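Local coordinates for putative capsular polysaccharide biosynthesis protein (Streptococcus pneumoniae serotype 4, PDB 6EWJ) that probably acts as a pyridoxal phosphate-dependent sugar aminotransferase in the teichoic acid biosynthesis of the pneumococcus, at residues T53-A64 and E211-A219; G139-F148 and S183-A194. All coordinates share one frame; numbering follows the deposited sequence.

Interaction 1. Residues T53-A64 and E211-A219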
ATOM      1  N   THR A  53      16.981  15.278  -6.575  1.00 23.19           N
ATOM      2  CA  THR A  53      17.361  15.313  -5.159  1.00 23.38           C
ATOM      3  C   THR A  53      18.857  15.069  -4.925  1.00 24.40           C
ATOM      4  O   THR A  53      19.308  15.081  -3.774  1.00 23.98           O
ATOM      5  CB  THR A  53      16.547  14.299  -4.274  1.00 22.01           C
ATOM      6  OG1 THR A  53      16.775  12.969  -4.737  1.00 21.74           O
ATOM      7  CG2 THR A  53      15.058  14.649  -4.253  1.00 21.11           C
ATOM      8  N   GLN A  54      19.630  14.874  -6.004  1.00 26.07           N
ATOM      9  CA  GLN A  54      21.078  14.631  -5.919  1.00 27.02           C
ATOM     10  C   GLN A  54      21.400  13.425  -5.024  1.00 26.31           C
ATOM     11  O   GLN A  54      22.292  13.464  -4.173  1.00 26.20           O
ATOM     12  CB  GLN A  54      21.848  15.891  -5.484  1.00 29.04           C
ATOM     13  CG  GLN A  54      21.683  16.997  -6.515  1.00 31.23           C
ATOM     14  CD  GLN A  54      22.443  18.264  -6.193  1.00 32.87           C
ATOM     15  OE1 GLN A  54      23.469  18.235  -5.531  1.00 34.49           O
ATOM     16  NE2 GLN A  54      21.919  19.390  -6.646  1.00 34.35           N
ATOM     17  N   THR A  55      20.656  12.348  -5.262  1.00 25.53           N
ATOM     18  CA  THR A  55      20.896  11.077  -4.583  1.00 25.43           C
ATOM     19  C   THR A  55      21.075  10.029  -5.633  1.00 25.51           C
ATOM     20  O   THR A  55      20.672  10.246  -6.770  1.00 25.68           O
ATOM     21  CB  THR A  55      19.712  10.690  -3.666  1.00 24.65           C
ATOM     22  OG1 THR A  55      18.484  10.822  -4.393  1.00 24.17           O
ATOM     23  CG2 THR A  55      19.694  11.563  -2.441  1.00 24.54           C
ATOM     24  N   PRO A  56      21.683   8.894  -5.281  1.00 25.85           N
ATOM     25  CA  PRO A  56      21.997   7.910  -6.339  1.00 26.19           C
ATOM     26  C   PRO A  56      20.825   7.106  -6.805  1.00 25.22           C
ATOM     27  O   PRO A  56      20.738   6.769  -7.985  1.00 25.20           O
ATOM     28  CB  PRO A  56      23.091   7.019  -5.704  1.00 27.25           C
ATOM     29  CG  PRO A  56      22.948   7.211  -4.258  1.00 27.27           C
ATOM     30  CD  PRO A  56      22.446   8.634  -4.056  1.00 26.65           C
ATOM     31  N   LYS A  57      19.902   6.796  -5.894  1.00 23.87           N
ATOM     32  CA  LYS A  57      18.769   5.944  -6.248  1.00 23.58           C
ATOM     33  C   LYS A  57      17.549   6.401  -5.483  1.00 21.65           C
ATOM     34  O   LYS A  57      17.686   6.862  -4.353  1.00 20.49           O
ATOM     35  CB  LYS A  57      19.025   4.498  -5.851  1.00 24.47           C
ATOM     36  CG  LYS A  57      20.211   3.796  -6.464  1.00 26.32           C
ATOM     37  CD  LYS A  57      20.094   3.571  -7.961  1.00 28.13           C
ATOM     38  CE  LYS A  57      19.081   2.498  -8.335  1.00 28.21           C
ATOM     39  NZ  LYS A  57      19.326   2.040  -9.751  1.00 29.59           N
ATOM     40  N   THR A  58      16.377   6.263  -6.114  1.00 20.59           N
ATOM     41  CA  THR A  58      15.099   6.551  -5.439  1.00 19.73           C
ATOM     42  C   THR A  58      14.156   5.347  -5.620  1.00 19.58           C
ATOM     43  O   THR A  58      14.185   4.681  -6.678  1.00 19.72           O
ATOM     44  CB  THR A  58      14.492   7.812  -6.004  1.00 19.43           C
ATOM     45  OG1 THR A  58      15.432   8.886  -5.810  1.00 19.68           O
ATOM     46  CG2 THR A  58      13.182   8.163  -5.347  1.00 18.78           C
ATOM     47  N   VAL A  59      13.380   5.070  -4.583  1.00 18.73           N
ATOM     48  CA  VAL A  59      12.386   3.970  -4.578  1.00 18.96           C
ATOM     49  C   VAL A  59      11.024   4.621  -4.474  1.00 18.27           C
ATOM     50  O   VAL A  59      10.709   5.262  -3.467  1.00 17.88           O
ATOM     51  CB  VAL A  59      12.591   3.022  -3.404  1.00 19.14           C
ATOM     52  CG1 VAL A  59      11.537   1.898  -3.439  1.00 19.46           C
ATOM     53  CG2 VAL A  59      13.985   2.465  -3.416  1.00 20.15           C
ATOM     54  N   CYS A  60      10.276   4.557  -5.560  1.00 18.58           N
ATOM     55  CA  CYS A  60       8.978   5.203  -5.630  1.00 18.13           C
ATOM     56  C   CYS A  60       7.969   4.191  -5.103  1.00 18.09           C
ATOM     57  O   CYS A  60       8.028   2.998  -5.455  1.00 17.42           O
ATOM     58  CB  CYS A  60       8.608   5.583  -7.038  1.00 19.13           C
ATOM     59  SG  CYS A  60       9.286   7.165  -7.526  1.00 21.40           S
ATOM     60  N   LEU A  61       7.100   4.666  -4.204  1.00 17.27           N
ATOM     61  CA  LEU A  61       6.160   3.791  -3.504  1.00 17.11           C
ATOM     62  C   LEU A  61       4.785   4.464  -3.438  1.00 16.45           C
ATOM     63  O   LEU A  61       4.568   5.584  -3.968  1.00 16.06           O
ATOM     64  CB  LEU A  61       6.703   3.524  -2.106  1.00 17.67           C
ATOM     65  CG  LEU A  61       8.094   2.891  -1.931  1.00 18.13           C
ATOM     66  CD1 LEU A  61       8.597   3.025  -0.514  1.00 18.60           C
ATOM     67  CD2 LEU A  61       8.057   1.460  -2.338  1.00 19.26           C
ATOM     68  N   ASN A  62       3.832   3.819  -2.768  1.00 16.14           N
ATOM     69  CA  ASN A  62       2.432   4.325  -2.796  1.00 16.25           C
ATOM     70  C   ASN A  62       2.039   5.375  -1.771  1.00 16.22           C
ATOM     71  O   ASN A  62       0.928   5.898  -1.837  1.00 16.21           O
ATOM     72  CB  ASN A  62       1.399   3.167  -2.789  1.00 16.41           C
ATOM     73  CG  ASN A  62       1.297   2.450  -1.441  1.00 16.41           C
ATOM     74  OD1 ASN A  62       1.824   2.904  -0.404  1.00 15.48           O
ATOM     75  ND2 ASN A  62       0.648   1.286  -1.459  1.00 16.10           N
ATOM     76  N   SER A  63       2.958   5.703  -0.858  1.00 16.14           N
ATOM     77  CA  SER A  63       2.774   6.763   0.129  1.00 16.07           C
ATOM     78  C   SER A  63       4.104   7.066   0.779  1.00 16.19           C
ATOM     79  O   SER A  63       5.054   6.231   0.708  1.00 18.05           O
ATOM     80  CB  SER A  63       1.737   6.409   1.242  1.00 15.68           C
ATOM     81  OG  SER A  63       2.256   5.476   2.167  1.00 15.66           O
ATOM     82  N   ALA A  64       4.215   8.258   1.355  1.00 16.45           N
ATOM     83  CA  ALA A  64       5.336   8.564   2.203  1.00 16.47           C
ATOM     84  C   ALA A  64       5.359   7.676   3.431  1.00 17.03           C
ATOM     85  O   ALA A  64       6.445   7.415   3.982  1.00 18.39           O
ATOM     86  CB  ALA A  64       5.307  10.039   2.628  1.00 16.67           C
ATOM     87  N   GLU A 211      -1.905   9.613  -4.822  1.00 19.63           N
ATOM     88  CA  GLU A 211      -1.264   8.921  -3.708  1.00 18.70           C
ATOM     89  C   GLU A 211       0.120   8.484  -4.199  1.00 18.22           C
ATOM     90  O   GLU A 211       0.267   7.974  -5.303  1.00 18.22           O
ATOM     91  CB  GLU A 211      -2.085   7.704  -3.215  1.00 18.49           C
ATOM     92  CG  GLU A 211      -3.451   8.046  -2.602  1.00 19.15           C
ATOM     93  CD  GLU A 211      -3.390   8.647  -1.203  1.00 19.09           C
ATOM     94  OE1 GLU A 211      -2.298   8.689  -0.578  1.00 18.71           O
ATOM     95  OE2 GLU A 211      -4.449   9.090  -0.713  1.00 20.42           O
ATOM     96  N   GLY A 212       1.123   8.681  -3.371  1.00 17.87           N
ATOM     97  CA  GLY A 212       2.447   8.229  -3.689  1.00 17.04           C
ATOM     98  C   GLY A 212       3.479   8.815  -2.752  1.00 16.64           C
ATOM     99  O   GLY A 212       3.193   9.685  -1.913  1.00 17.02           O
ATOM    100  N   GLY A 213       4.693   8.312  -2.878  1.00 15.81           N
ATOM    101  CA  GLY A 213       5.813   8.853  -2.196  1.00 15.45           C
ATOM    102  C   GLY A 213       7.045   8.102  -2.584  1.00 15.58           C
ATOM    103  O   GLY A 213       7.042   7.259  -3.545  1.00 15.14           O
ATOM    104  N   SER A 214       8.138   8.485  -1.940  1.00 15.45           N
ATOM    105  CA  SER A 214       9.398   7.848  -2.214  1.00 15.91           C
ATOM    106  C   SER A 214      10.302   7.774  -1.009  1.00 15.90           C
ATOM    107  O   SER A 214      10.206   8.608  -0.098  1.00 17.08           O
ATOM    108  CB  SER A 214      10.118   8.574  -3.400  1.00 16.02           C
ATOM    109  OG  SER A 214      10.592   9.867  -2.987  1.00 15.77           O
ATOM    110  N   ALA A 215      11.241   6.842  -1.088  1.00 16.44           N
ATOM    111  CA  ALA A 215      12.410   6.746  -0.209  1.00 16.98           C
ATOM    112  C   ALA A 215      13.683   6.943  -1.014  1.00 17.64           C
ATOM    113  O   ALA A 215      13.866   6.377  -2.102  1.00 17.99           O
ATOM    114  CB  ALA A 215      12.480   5.385   0.440  1.00 17.52           C
ATOM    115  N   THR A 216      14.588   7.705  -0.449  1.00 18.48           N
ATOM    116  CA  THR A 216      15.916   7.804  -0.975  1.00 19.93           C
ATOM    117  C   THR A 216      16.920   7.946   0.178  1.00 20.98           C
ATOM    118  O   THR A 216      16.536   7.991   1.357  1.00 20.89           O
ATOM    119  CB  THR A 216      16.019   8.960  -2.004  1.00 20.17           C
ATOM    120  OG1 THR A 216      17.256   8.873  -2.738  1.00 20.41           O
ATOM    121  CG2 THR A 216      15.901  10.336  -1.310  1.00 19.96           C
ATOM    122  N   TRP A 217      18.203   8.022  -0.189  1.00 22.11           N
ATOM    123  CA  TRP A 217      19.283   8.086   0.761  1.00 23.47           C
ATOM    124  C   TRP A 217      20.432   8.864   0.157  1.00 24.80           C
ATOM    125  O   TRP A 217      20.669   8.805  -1.048  1.00 25.21           O
ATOM    126  CB  TRP A 217      19.759   6.692   1.200  1.00 24.19           C
ATOM    127  CG  TRP A 217      20.174   5.783   0.078  1.00 24.52           C
ATOM    128  CD1 TRP A 217      21.452   5.626  -0.445  1.00 26.17           C
ATOM    129  CD2 TRP A 217      19.330   4.899  -0.638  1.00 23.97           C
ATOM    130  NE1 TRP A 217      21.429   4.693  -1.472  1.00 26.15           N
ATOM    131  CE2 TRP A 217      20.131   4.231  -1.598  1.00 25.34           C
ATOM    132  CE3 TRP A 217      17.954   4.624  -0.593  1.00 23.57           C
ATOM    133  CZ2 TRP A 217      19.598   3.303  -2.474  1.00 25.04           C
ATOM    134  CZ3 TRP A 217      17.420   3.685  -1.494  1.00 23.23           C
ATOM    135  CH2 TRP A 217      18.241   3.048  -2.409  1.00 23.95           C
ATOM    136  N   LYS A 218      21.168   9.569   0.994  1.00 26.32           N
ATOM    137  CA  LYS A 218      22.307  10.298   0.472  1.00 28.40           C
ATOM    138  C   LYS A 218      23.477   9.337   0.190  1.00 29.14           C
ATOM    139  O   LYS A 218      23.631   8.302   0.838  1.00 28.93           O
ATOM    140  CB  LYS A 218      22.669  11.473   1.379  1.00 29.83           C
ATOM    141  CG  LYS A 218      23.501  11.160   2.598  1.00 31.35           C
ATOM    142  CD  LYS A 218      23.723  12.468   3.359  1.00 32.65           C
ATOM    143  CE  LYS A 218      24.622  12.274   4.560  1.00 34.44           C
ATOM    144  NZ  LYS A 218      24.621  13.538   5.338  1.00 35.74           N
ATOM    145  N   ALA A 219      24.284   9.694  -0.806  1.00 30.16           N
ATOM    146  CA  ALA A 219      25.461   8.909  -1.154  1.00 31.42           C
ATOM    147  C   ALA A 219      26.308   8.714   0.098  1.00 32.62           C
ATOM    148  O   ALA A 219      26.577   9.656   0.821  1.00 32.69           O
ATOM    149  CB  ALA A 219      26.273   9.607  -2.252  1.00 32.30           C
TER
HETATM  150  O   HOH W   1      -1.568   5.647  -0.306  1.00 14.70           O
HETATM  151  O   HOH W   2       1.982  10.187   1.230  1.00 19.75           O
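Val59 and Leu61 pair with Ala215 and Gly213 as antiparallel hydrogen-bonded pairs, joining strand 58-61, outermost in this chain's mixed sheet, to strand 213-217 of this aminotransferase fold. Four backbone bonds make the tight middle; Leu61 N to Gly213 O, at 2.7 Å, is nearly straight (175°). Gly213, without a side chain, lets the backbone of Ser63 and Ala64 fold close over it, Ala64 N 3.9 Å from Gly213 CA, where the chain turns into helix 64-74. Toward Lys57 the strands are held by a side chain instead: a chi1 of -167° swings Thr216 OG1 away from its own backbone N, and it donates to Lys57 O at 2.6 Å. Thr55 OG1 meets the same hydroxyl tip to tip at 2.8 Å. Lys57 O also lies over one face of the Trp217 indole, offset toward the rim, while Lys57 CB packs 3.6 Å from Trp217 CZ2. Val59 CG2 touches the indole edge at CZ3, and NE1 is hydrogen-bonded to Asp225. The Pro56 end is looser, Pro56 CD lying 4.3 Å from CB of the exposed Ala219. At the other end water links Asn62 O, on a partly exposed residue, to Glu211 OE1, and Glu211 OE2 meets Lys263, Thr37 and Asn265 of the second subunit. Buried hydroxyls thus take over from backbone pairing at one end, whereas at the other a carboxylate, probably kept ionised by Lys263, ties the strand to the dimer interface.

Interaction 2. Residues G139-F148 and S183-A194. Unlike the reference sequence in segment 183-194: Thr184 (reference Ile).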
ATOM      1  N   GLY A 139       7.996  22.706   4.413  1.00 18.64           N
ATOM      2  CA  GLY A 139       9.101  22.771   3.420  1.00 19.17           C
ATOM      3  C   GLY A 139      10.398  23.294   3.997  1.00 20.09           C
ATOM      4  O   GLY A 139      11.457  23.252   3.358  1.00 20.15           O
ATOM      5  N   ILE A 140      10.325  23.777   5.216  1.00 20.61           N
ATOM      6  CA  ILE A 140      11.474  24.329   5.903  1.00 21.89           C
ATOM      7  C   ILE A 140      12.317  23.177   6.491  1.00 21.69           C
ATOM      8  O   ILE A 140      11.843  22.438   7.343  1.00 20.52           O
ATOM      9  CB  ILE A 140      10.998  25.264   7.026  1.00 22.83           C
ATOM     10  CG1 ILE A 140      10.073  26.352   6.437  1.00 23.60           C
ATOM     11  CG2 ILE A 140      12.189  25.902   7.729  1.00 24.03           C
ATOM     12  CD1 ILE A 140       9.177  27.007   7.456  1.00 24.15           C
ATOM     13  N   VAL A 141      13.598  23.096   6.062  1.00 21.98           N
ATOM     14  CA  VAL A 141      14.465  21.978   6.389  1.00 22.23           C
ATOM     15  C   VAL A 141      15.099  22.267   7.728  1.00 22.65           C
ATOM     16  O   VAL A 141      15.474  23.407   7.980  1.00 22.85           O
ATOM     17  CB  VAL A 141      15.581  21.771   5.327  1.00 23.24           C
ATOM     18  CG1 VAL A 141      16.560  20.691   5.758  1.00 23.52           C
ATOM     19  CG2 VAL A 141      14.949  21.353   3.996  1.00 22.72           C
ATOM     20  N   CYS A 142      15.237  21.243   8.577  1.00 22.14           N
ATOM     21  CA  CYS A 142      15.880  21.384   9.887  1.00 22.93           C
ATOM     22  C   CYS A 142      17.406  21.729   9.893  1.00 23.79           C
ATOM     23  O   CYS A 142      18.088  21.686   8.877  1.00 23.41           O
ATOM     24  CB  CYS A 142      15.656  20.132  10.708  1.00 22.86           C
ATOM     25  SG  CYS A 142      13.876  19.908  11.097  1.00 23.02           S
ATOM     26  N   ASP A 143      17.912  22.035  11.074  1.00 24.28           N
ATOM     27  CA  ASP A 143      19.328  22.414  11.303  1.00 26.20           C
ATOM     28  C   ASP A 143      20.168  21.136  11.273  1.00 26.07           C
ATOM     29  O   ASP A 143      20.485  20.551  12.316  1.00 25.73           O
ATOM     30  CB  ASP A 143      19.367  23.115  12.690  1.00 27.15           C
ATOM     31  CG  ASP A 143      20.687  23.707  13.058  1.00 29.26           C
ATOM     32  OD1 ASP A 143      21.660  23.657  12.287  1.00 29.94           O
ATOM     33  OD2 ASP A 143      20.746  24.183  14.228  1.00 30.67           O
ATOM     34  N   TYR A 144      20.480  20.665  10.063  1.00 26.36           N
ATOM     35  CA  TYR A 144      21.203  19.389   9.917  1.00 26.82           C
ATOM     36  C   TYR A 144      22.626  19.431  10.471  1.00 28.34           C
ATOM     37  O   TYR A 144      23.077  18.437  11.016  1.00 28.43           O
ATOM     38  CB  TYR A 144      21.096  18.810   8.504  1.00 26.63           C
ATOM     39  CG  TYR A 144      19.822  18.031   8.356  1.00 25.79           C
ATOM     40  CD1 TYR A 144      18.643  18.658   7.975  1.00 25.48           C
ATOM     41  CD2 TYR A 144      19.776  16.668   8.692  1.00 25.28           C
ATOM     42  CE1 TYR A 144      17.456  17.941   7.860  1.00 24.15           C
ATOM     43  CE2 TYR A 144      18.595  15.946   8.603  1.00 24.70           C
ATOM     44  CZ  TYR A 144      17.446  16.586   8.184  1.00 24.20           C
ATOM     45  OH  TYR A 144      16.267  15.896   8.111  1.00 24.08           O
ATOM     46  N   ASP A 145      23.319  20.568  10.398  1.00 29.73           N
ATOM     47  CA  ASP A 145      24.615  20.648  11.028  1.00 32.25           C
ATOM     48  C   ASP A 145      24.531  20.308  12.510  1.00 32.06           C
ATOM     49  O   ASP A 145      25.365  19.569  13.004  1.00 32.85           O
ATOM     50  CB  ASP A 145      25.276  22.026  10.846  1.00 33.70           C
ATOM     51  CG  ASP A 145      25.722  22.277   9.389  1.00 34.90           C
ATOM     52  OD1 ASP A 145      25.665  21.365   8.554  1.00 34.66           O
ATOM     53  OD2 ASP A 145      26.125  23.429   9.114  1.00 37.71           O
ATOM     54  N   ARG A 146      23.537  20.844  13.198  1.00 30.81           N
ATOM     55  CA  ARG A 146      23.357  20.539  14.615  1.00 31.22           C
ATOM     56  C   ARG A 146      22.934  19.078  14.837  1.00 30.56           C
ATOM     57  O   ARG A 146      23.505  18.373  15.664  1.00 31.16           O
ATOM     58  CB  ARG A 146      22.327  21.463  15.234  1.00 31.48           C
ATOM     59  CG  ARG A 146      22.121  21.261  16.726  1.00 32.04           C
ATOM     60  CD  ARG A 146      23.410  21.484  17.536  1.00 33.85           C
ATOM     61  NE  ARG A 146      23.247  21.021  18.916  1.00 35.11           N
ATOM     62  CZ  ARG A 146      22.617  21.675  19.886  1.00 34.84           C
ATOM     63  NH1 ARG A 146      22.047  22.853  19.672  1.00 34.62           N
ATOM     64  NH2 ARG A 146      22.540  21.119  21.095  1.00 35.74           N
ATOM     65  N   LEU A 147      21.967  18.617  14.068  1.00 29.25           N
ATOM     66  CA  LEU A 147      21.543  17.185  14.165  1.00 29.30           C
ATOM     67  C   LEU A 147      22.707  16.196  14.015  1.00 30.28           C
ATOM     68  O   LEU A 147      22.865  15.312  14.838  1.00 29.66           O
ATOM     69  CB  LEU A 147      20.468  16.880  13.129  1.00 27.77           C
ATOM     70  CG  LEU A 147      19.092  17.376  13.518  1.00 27.43           C
ATOM     71  CD1 LEU A 147      18.154  17.557  12.317  1.00 26.59           C
ATOM     72  CD2 LEU A 147      18.503  16.350  14.515  1.00 27.44           C
ATOM     73  N   PHE A 148      23.543  16.380  12.979  1.00 31.43           N
ATOM     74  CA  PHE A 148      24.712  15.486  12.784  1.00 33.25           C
ATOM     75  C   PHE A 148      25.761  15.608  13.912  1.00 34.59           C
ATOM     76  O   PHE A 148      26.403  14.623  14.265  1.00 34.41           O
ATOM     77  CB  PHE A 148      25.353  15.668  11.390  1.00 34.26           C
ATOM     78  CG  PHE A 148      24.623  14.918  10.296  1.00 34.22           C
ATOM     79  CD1 PHE A 148      24.704  13.529  10.222  1.00 34.89           C
ATOM     80  CD2 PHE A 148      23.840  15.585   9.357  1.00 33.59           C
ATOM     81  CE1 PHE A 148      24.007  12.819   9.242  1.00 34.66           C
ATOM     82  CE2 PHE A 148      23.185  14.884   8.347  1.00 32.97           C
ATOM     83  CZ  PHE A 148      23.243  13.492   8.309  1.00 33.31           C
ATOM     84  N   SER A 183      12.975  21.568  -1.520  1.00 22.34           N
ATOM     85  CA  SER A 183      13.554  22.465  -0.542  1.00 23.17           C
ATOM     86  C   SER A 183      15.076  22.289  -0.555  1.00 23.42           C
ATOM     87  O   SER A 183      15.572  21.244  -0.960  1.00 22.71           O
ATOM     88  CB  SER A 183      13.013  22.169   0.866  1.00 22.51           C
ATOM     89  OG  SER A 183      11.597  22.337   0.907  1.00 22.92           O
ATOM     90  N   THR A 184      15.794  23.314  -0.118  1.00 23.76           N
ATOM     91  CA  THR A 184      17.253  23.240   0.055  1.00 24.50           C
ATOM     92  C   THR A 184      17.728  23.756   1.428  1.00 24.49           C
ATOM     93  O   THR A 184      17.077  24.558   2.069  1.00 24.46           O
ATOM     94  CB  THR A 184      18.006  24.044  -1.009  1.00 25.86           C
ATOM     95  OG1 THR A 184      17.657  25.402  -0.829  1.00 26.57           O
ATOM     96  CG2 THR A 184      17.653  23.573  -2.423  1.00 25.71           C
ATOM     97  N   TYR A 185      18.857  23.200   1.861  1.00 25.25           N
ATOM     98  CA  TYR A 185      19.565  23.522   3.093  1.00 25.27           C
ATOM     99  C   TYR A 185      21.017  23.692   2.704  1.00 27.14           C
ATOM    100  O   TYR A 185      21.665  22.740   2.266  1.00 26.76           O
ATOM    101  CB  TYR A 185      19.455  22.370   4.077  1.00 24.71           C
ATOM    102  CG  TYR A 185      20.271  22.497   5.313  1.00 24.46           C
ATOM    103  CD1 TYR A 185      19.861  23.315   6.309  1.00 24.43           C
ATOM    104  CD2 TYR A 185      21.407  21.731   5.517  1.00 24.98           C
ATOM    105  CE1 TYR A 185      20.623  23.490   7.458  1.00 24.99           C
ATOM    106  CE2 TYR A 185      22.181  21.873   6.661  1.00 25.44           C
ATOM    107  CZ  TYR A 185      21.777  22.775   7.631  1.00 25.12           C
ATOM    108  OH  TYR A 185      22.467  22.918   8.794  1.00 25.45           O
ATOM    109  N   LYS A 186      21.527  24.914   2.866  1.00 29.21           N
ATOM    110  CA  LYS A 186      22.879  25.283   2.477  1.00 31.12           C
ATOM    111  C   LYS A 186      23.107  24.926   1.022  1.00 31.60           C
ATOM    112  O   LYS A 186      24.144  24.393   0.666  1.00 32.35           O
ATOM    113  CB  LYS A 186      23.900  24.647   3.416  1.00 32.67           C
ATOM    114  CG  LYS A 186      23.747  25.209   4.841  1.00 33.47           C
ATOM    115  CD  LYS A 186      24.764  24.670   5.823  1.00 35.26           C
ATOM    116  CE  LYS A 186      24.627  25.395   7.151  1.00 36.17           C
ATOM    117  NZ  LYS A 186      25.933  25.828   7.637  1.00 38.59           N
ATOM    118  N   GLY A 187      22.096  25.205   0.190  1.00 30.85           N
ATOM    119  CA  GLY A 187      22.170  24.925  -1.230  1.00 31.56           C
ATOM    120  C   GLY A 187      21.974  23.482  -1.666  1.00 31.08           C
ATOM    121  O   GLY A 187      22.014  23.228  -2.888  1.00 31.86           O
ATOM    122  N   GLN A 188      21.794  22.543  -0.730  1.00 29.56           N
ATOM    123  CA  GLN A 188      21.678  21.129  -1.104  1.00 29.43           C
ATOM    124  C   GLN A 188      20.216  20.691  -1.029  1.00 27.19           C
ATOM    125  O   GLN A 188      19.525  21.062  -0.076  1.00 26.00           O
ATOM    126  CB  GLN A 188      22.484  20.235  -0.187  1.00 31.09           C
ATOM    127  CG  GLN A 188      23.912  20.618   0.158  1.00 33.88           C
ATOM    128  CD  GLN A 188      24.324  19.988   1.491  1.00 36.02           C
ATOM    129  OE1 GLN A 188      25.028  18.994   1.509  1.00 38.55           O
ATOM    130  NE2 GLN A 188      23.857  20.571   2.628  1.00 36.75           N
ATOM    131  N   PRO A 189      19.756  19.871  -1.981  1.00 25.95           N
ATOM    132  CA  PRO A 189      18.330  19.473  -2.014  1.00 24.56           C
ATOM    133  C   PRO A 189      17.989  18.519  -0.933  1.00 23.80           C
ATOM    134  O   PRO A 189      18.776  17.632  -0.599  1.00 24.26           O
ATOM    135  CB  PRO A 189      18.167  18.810  -3.397  1.00 24.54           C
ATOM    136  CG  PRO A 189      19.528  18.647  -3.947  1.00 25.42           C
ATOM    137  CD  PRO A 189      20.463  19.534  -3.227  1.00 26.12           C
ATOM    138  N   SER A 190      16.802  18.678  -0.373  1.00 23.58           N
ATOM    139  CA  SER A 190      16.267  17.685   0.571  1.00 23.14           C
ATOM    140  C   SER A 190      16.286  16.362  -0.177  1.00 22.27           C
ATOM    141  O   SER A 190      16.078  16.342  -1.419  1.00 21.91           O
ATOM    142  CB  SER A 190      14.878  18.052   1.067  1.00 22.98           C
ATOM    143  OG  SER A 190      14.606  17.326   2.266  1.00 23.86           O
ATOM    144  N   GLY A 191      16.669  15.311   0.524  1.00 21.65           N
ATOM    145  CA  GLY A 191      16.994  14.022  -0.105  1.00 21.87           C
ATOM    146  C   GLY A 191      18.485  13.716   0.027  1.00 23.05           C
ATOM    147  O   GLY A 191      18.851  12.607   0.349  1.00 22.73           O
ATOM    148  N   SER A 192      19.315  14.752  -0.156  1.00 23.76           N
ATOM    149  CA  SER A 192      20.775  14.653  -0.077  1.00 25.04           C
ATOM    150  C   SER A 192      21.362  15.011   1.288  1.00 25.35           C
ATOM    151  O   SER A 192      22.565  14.948   1.462  1.00 26.23           O
ATOM    152  CB  SER A 192      21.421  15.558  -1.135  1.00 25.54           C
ATOM    153  OG  SER A 192      21.299  16.934  -0.816  1.00 26.24           O
ATOM    154  N   ILE A 193      20.529  15.324   2.280  1.00 25.02           N
ATOM    155  CA  ILE A 193      21.035  15.870   3.537  1.00 25.50           C
ATOM    156  C   ILE A 193      21.039  14.811   4.652  1.00 25.14           C
ATOM    157  O   ILE A 193      22.055  14.568   5.294  1.00 25.50           O
ATOM    158  CB  ILE A 193      20.235  17.097   3.928  1.00 25.58           C
ATOM    159  CG1 ILE A 193      20.237  18.112   2.781  1.00 26.40           C
ATOM    160  CG2 ILE A 193      20.825  17.738   5.190  1.00 26.59           C
ATOM    161  CD1 ILE A 193      19.025  19.010   2.773  1.00 25.90           C
ATOM    162  N   ALA A 194      19.874  14.253   4.911  1.00 23.63           N
ATOM    163  CA  ALA A 194      19.733  13.201   5.883  1.00 23.61           C
ATOM    164  C   ALA A 194      20.319  11.920   5.333  1.00 23.86           C
ATOM    165  O   ALA A 194      20.585  11.802   4.138  1.00 23.68           O
ATOM    166  CB  ALA A 194      18.271  13.010   6.216  1.00 22.68           C
TER
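Tyr185 reaches across to the start of helix 144-153, its CG anti to the backbone N (chi1 173°) and the ring extended past Val141 to the first turn. Asp145 N donates to the phenol oxygen, Tyr185 OH, at 3.0 Å in a nearly straight bond (171°). The Asp145 carboxylate stands steeply to the ring, the planes 79° apart, with OD1 in the ring plane at its edge. Its other oxygen, OD2, takes Lys186 NZ at 2.8 Å nearly along the C-O axis, forming a salt bridge. Lys186 arrives from the opposite direction, its CG lying over the centre of one Tyr185 face. Val141 crosses Tyr185 at about a right angle and sets CG1 3.7 Å from CB of the tyrosine; its other branch, CG2, rests on Ser183 CB. Deeper in, Tyr144 and Ile193 also meet at about a right angle: Ile193 CG2 presses over one face of the phenol ring, 3.3 Å from Tyr144 CG, and Leu147 CD1 lies over the ring centre. Tyr144 OH is hydrogen-bonded to Glu136. Phe148 turns its edge to the backbone, CE2 lying 3.3 Å from Ile193 O. At the far end Ser183 OG donates in plane to a lone pair of Gly139 O (2.6 Å). The type I' turn Tyr185-Gln188 is thereby fastened to the helix start: the phenol oxygen gives the Asp145 N-H an acceptor, the Asp145-Lys186 ion pair sits at the more exposed rim, and Val141, Tyr144 and Ile193 form the buried apolar part.

Overall arrangement
Interaction 2 is nested within the chain loop that interaction 1 closes, and their centres lie 16 Å apart. The two meet at Lys218, which follows strand 213-217: its NZ lies 2.8 Å from Ile193 O, a probable hydrogen bond, and 3.3 Å from Phe148 CZ. Thr55 CG2 also packs 3.1 Å from Gly191 O. Both contacts border the cofactor site, which is empty in this chain. Ala64 of interaction 1 binds pyridoxal phosphate and approaches Ser200, another cofactor residue, to about 4 Å between side chains. In interaction 2, Gly139 comes within about 4 Å of the side chain of His179 and about 9 Å of that of Lys205, the predicted attachment lysine, by nearest atoms.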